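Local coordinates for cytoplasmic protein (Cryptococcus neoformans var. grubii serotype A, PDB 7LPO), which is a glycoside hydrolase family 5 sterylglucosidase that probably cleaves the beta-linked glucose from steryl glucosides, at residues F215-Y221 / F404-H408. Numbering follows the deposited sequence.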
loop_
_atom_site.group_PDB
_atom_site.type_symbol
_atom_site.label_atom_id
_atom_site.label_comp_id
_atom_site.label_asym_id
_atom_site.label_seq_id
_atom_site.Cartn_x
_atom_site.Cartn_y
_atom_site.Cartn_z
ATOM N N PHE A 215 -17.826 7.529 -6.481
ATOM C CA PHE A 215 -16.524 8.006 -6.948
ATOM C C PHE A 215 -16.220 7.549 -8.371
ATOM O O PHE A 215 -15.792 8.349 -9.211
ATOM C CB PHE A 215 -15.432 7.524 -5.989
ATOM C CG PHE A 215 -14.070 8.122 -6.249
ATOM C CD1 PHE A 215 -13.751 9.392 -5.782
ATOM C CD2 PHE A 215 -13.101 7.408 -6.943
ATOM C CE1 PHE A 215 -12.509 9.940 -5.999
ATOM C CE2 PHE A 215 -11.848 7.959 -7.164
ATOM C CZ PHE A 215 -11.558 9.237 -6.681
ATOM N N PHE A 216 -16.396 6.262 -8.651
ATOM C CA PHE A 216 -15.959 5.689 -9.914
ATOM C C PHE A 216 -17.057 5.607 -10.954
ATOM O O PHE A 216 -16.742 5.507 -12.142
ATOM C CB PHE A 216 -15.408 4.272 -9.712
ATOM C CG PHE A 216 -14.038 4.231 -9.139
ATOM C CD1 PHE A 216 -12.977 4.810 -9.803
ATOM C CD2 PHE A 216 -13.808 3.619 -7.929
ATOM C CE1 PHE A 216 -11.717 4.778 -9.273
ATOM C CE2 PHE A 216 -12.540 3.578 -7.394
ATOM C CZ PHE A 216 -11.493 4.153 -8.069
ATOM N N ALA A 217 -18.335 5.632 -10.547
ATOM C CA ALA A 217 -19.399 5.356 -11.505
ATOM C C ALA A 217 -20.717 6.039 -11.161
ATOM O O ALA A 217 -21.772 5.556 -11.589
ATOM C CB ALA A 217 -19.622 3.827 -11.599
ATOM N N GLY A 218 -20.683 7.139 -10.409
ATOM C CA GLY A 218 -21.911 7.850 -10.086
ATOM C C GLY A 218 -22.741 8.213 -11.304
ATOM O O GLY A 218 -23.972 8.191 -11.256
ATOM N N LYS A 219 -22.085 8.548 -12.417
ATOM C CA LYS A 219 -22.836 8.956 -13.605
ATOM C C LYS A 219 -23.628 7.802 -14.210
ATOM O O LYS A 219 -24.608 8.039 -14.924
ATOM C CB LYS A 219 -21.890 9.544 -14.659
ATOM C CG LYS A 219 -21.355 10.921 -14.307
ATOM C CD LYS A 219 -20.417 11.458 -15.384
ATOM C CE LYS A 219 -19.002 10.930 -15.201
ATOM N NZ LYS A 219 -17.982 11.727 -15.961
ATOM N N THR A 220 -23.233 6.566 -13.931
ATOM C CA THR A 220 -23.916 5.389 -14.453
ATOM C C THR A 220 -25.004 4.890 -13.513
ATOM O O THR A 220 -26.103 4.552 -13.965
ATOM C CB THR A 220 -22.895 4.272 -14.700
ATOM O OG1 THR A 220 -21.941 4.711 -15.674
ATOM C CG2 THR A 220 -23.565 2.975 -15.176
ATOM N N TYR A 221 -24.726 4.856 -12.207
ATOM C CA TYR A 221 -25.611 4.216 -11.247
ATOM C C TYR A 221 -26.334 5.180 -10.326
ATOM O O TYR A 221 -27.329 4.778 -9.717
ATOM C CB TYR A 221 -24.821 3.211 -10.397
ATOM C CG TYR A 221 -24.197 2.125 -11.240
ATOM C CD1 TYR A 221 -24.987 1.207 -11.913
ATOM C CD2 TYR A 221 -22.820 2.040 -11.394
ATOM C CE1 TYR A 221 -24.418 0.227 -12.714
ATOM C CE2 TYR A 221 -22.250 1.079 -12.179
ATOM C CZ TYR A 221 -23.048 0.169 -12.839
ATOM O OH TYR A 221 -22.470 -0.801 -13.640
ATOM N N PHE A 404 -14.230 1.729 -15.403
ATOM C CA PHE A 404 -14.357 2.824 -14.452
ATOM C C PHE A 404 -13.026 3.190 -13.812
ATOM O O PHE A 404 -12.680 4.373 -13.740
ATOM C CB PHE A 404 -15.385 2.460 -13.382
ATOM C CG PHE A 404 -16.773 2.261 -13.927
ATOM C CD1 PHE A 404 -17.450 3.311 -14.512
ATOM C CD2 PHE A 404 -17.399 1.028 -13.852
ATOM C CE1 PHE A 404 -18.727 3.145 -15.017
ATOM C CE2 PHE A 404 -18.685 0.855 -14.370
ATOM C CZ PHE A 404 -19.344 1.921 -14.941
ATOM N N TRP A 405 -12.262 2.200 -13.352
ATOM C CA TRP A 405 -10.962 2.521 -12.778
ATOM C C TRP A 405 -10.035 3.127 -13.828
ATOM O O TRP A 405 -9.376 4.144 -13.584
ATOM C CB TRP A 405 -10.314 1.287 -12.154
ATOM C CG TRP A 405 -8.978 1.646 -11.598
ATOM C CD1 TRP A 405 -8.715 2.216 -10.383
ATOM C CD2 TRP A 405 -7.723 1.520 -12.256
ATOM N NE1 TRP A 405 -7.369 2.433 -10.239
ATOM C CE2 TRP A 405 -6.737 2.023 -11.380
ATOM C CE3 TRP A 405 -7.331 1.036 -13.504
ATOM C CZ2 TRP A 405 -5.390 2.038 -11.707
ATOM C CZ3 TRP A 405 -5.985 1.046 -13.824
ATOM C CH2 TRP A 405 -5.034 1.543 -12.928
ATOM N N ALA A 406 -9.968 2.513 -15.009
ATOM C CA ALA A 406 -9.029 2.978 -16.023
ATOM C C ALA A 406 -9.355 4.401 -16.454
ATOM O O ALA A 406 -8.450 5.211 -16.687
ATOM C CB ALA A 406 -9.041 2.031 -17.222
ATOM N N LEU A 407 -10.646 4.727 -16.544
ATOM C CA LEU A 407 -11.043 6.075 -16.927
ATOM C C LEU A 407 -10.582 7.094 -15.891
ATOM O O LEU A 407 -10.076 8.162 -16.244
ATOM C CB LEU A 407 -12.558 6.133 -17.107
ATOM C CG LEU A 407 -13.165 7.435 -17.622
ATOM C CD1 LEU A 407 -12.488 7.933 -18.878
ATOM C CD2 LEU A 407 -14.661 7.207 -17.862
ATOM N N HIS A 408 -10.740 6.779 -14.604
ATOM C CA HIS A 408 -10.187 7.651 -13.570
ATOM C C HIS A 408 -8.677 7.782 -13.727
ATOM O O HIS A 408 -8.110 8.864 -13.525
ATOM C CB HIS A 408 -10.527 7.116 -12.173
ATOM C CG HIS A 408 -9.633 7.654 -11.097
ATOM N ND1 HIS A 408 -9.733 8.943 -10.620
ATOM C CD2 HIS A 408 -8.588 7.093 -10.445
ATOM C CE1 HIS A 408 -8.797 9.147 -9.710
ATOM N NE2 HIS A 408 -8.097 8.037 -9.577
HETATM O O HOH W 1 -14.392 6.418 -13.260
#
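Phe404 slots its ring as a knob into a hole made by Phe216, Ala217, Thr220 and Tyr221, and this is the tightly packed part of the contact. The methyl of Ala217 lies over one face of that ring, a CH-pi contact 3.7 Å from CB to the Phe404 ring centroid; so short a side chain lets the phenyl group settle close to the helix backbone. Thr220 OG1 comes to the ring edge, 3.6 Å from Phe404 CE1, while CE2 of the Tyr221 ring reaches Phe404 CZ at 4.1 Å. The Tyr221 hydroxyl is hydrogen-bonded to Thr389 O. The helices that meet here, 206-221 and 400-419, belong to a family 5 hydrolase, whose catalytic domain is a TIM barrel; their local axes pass 9.4 Å apart at 115°. Phe216 joins an aromatic cluster. With its CG beside the backbone N (chi1 -77°), its ring reaches His408, turning an edge toward the imidazole face with planes at 80°, and CE1 lies 4.1 Å from Trp405 CD1. Phe215 CE2 lies over a face of the His408 ring; histidine suits this place because its flat ring packs against the phenylalanines while ND1 can hydrogen-bond to Gln237 OE1. Where the two backbones come close, at Phe216 and Phe404, a water donates to both carbonyl oxygens (Phe216 O 2.8 Å, Phe404 O 2.7 Å), bridging the helices. On the looser solvent side, the side chains of Lys219 and Leu407 are exposed and do not touch the opposing segment; Lys219 NZ instead forms a salt bridge with Asp234.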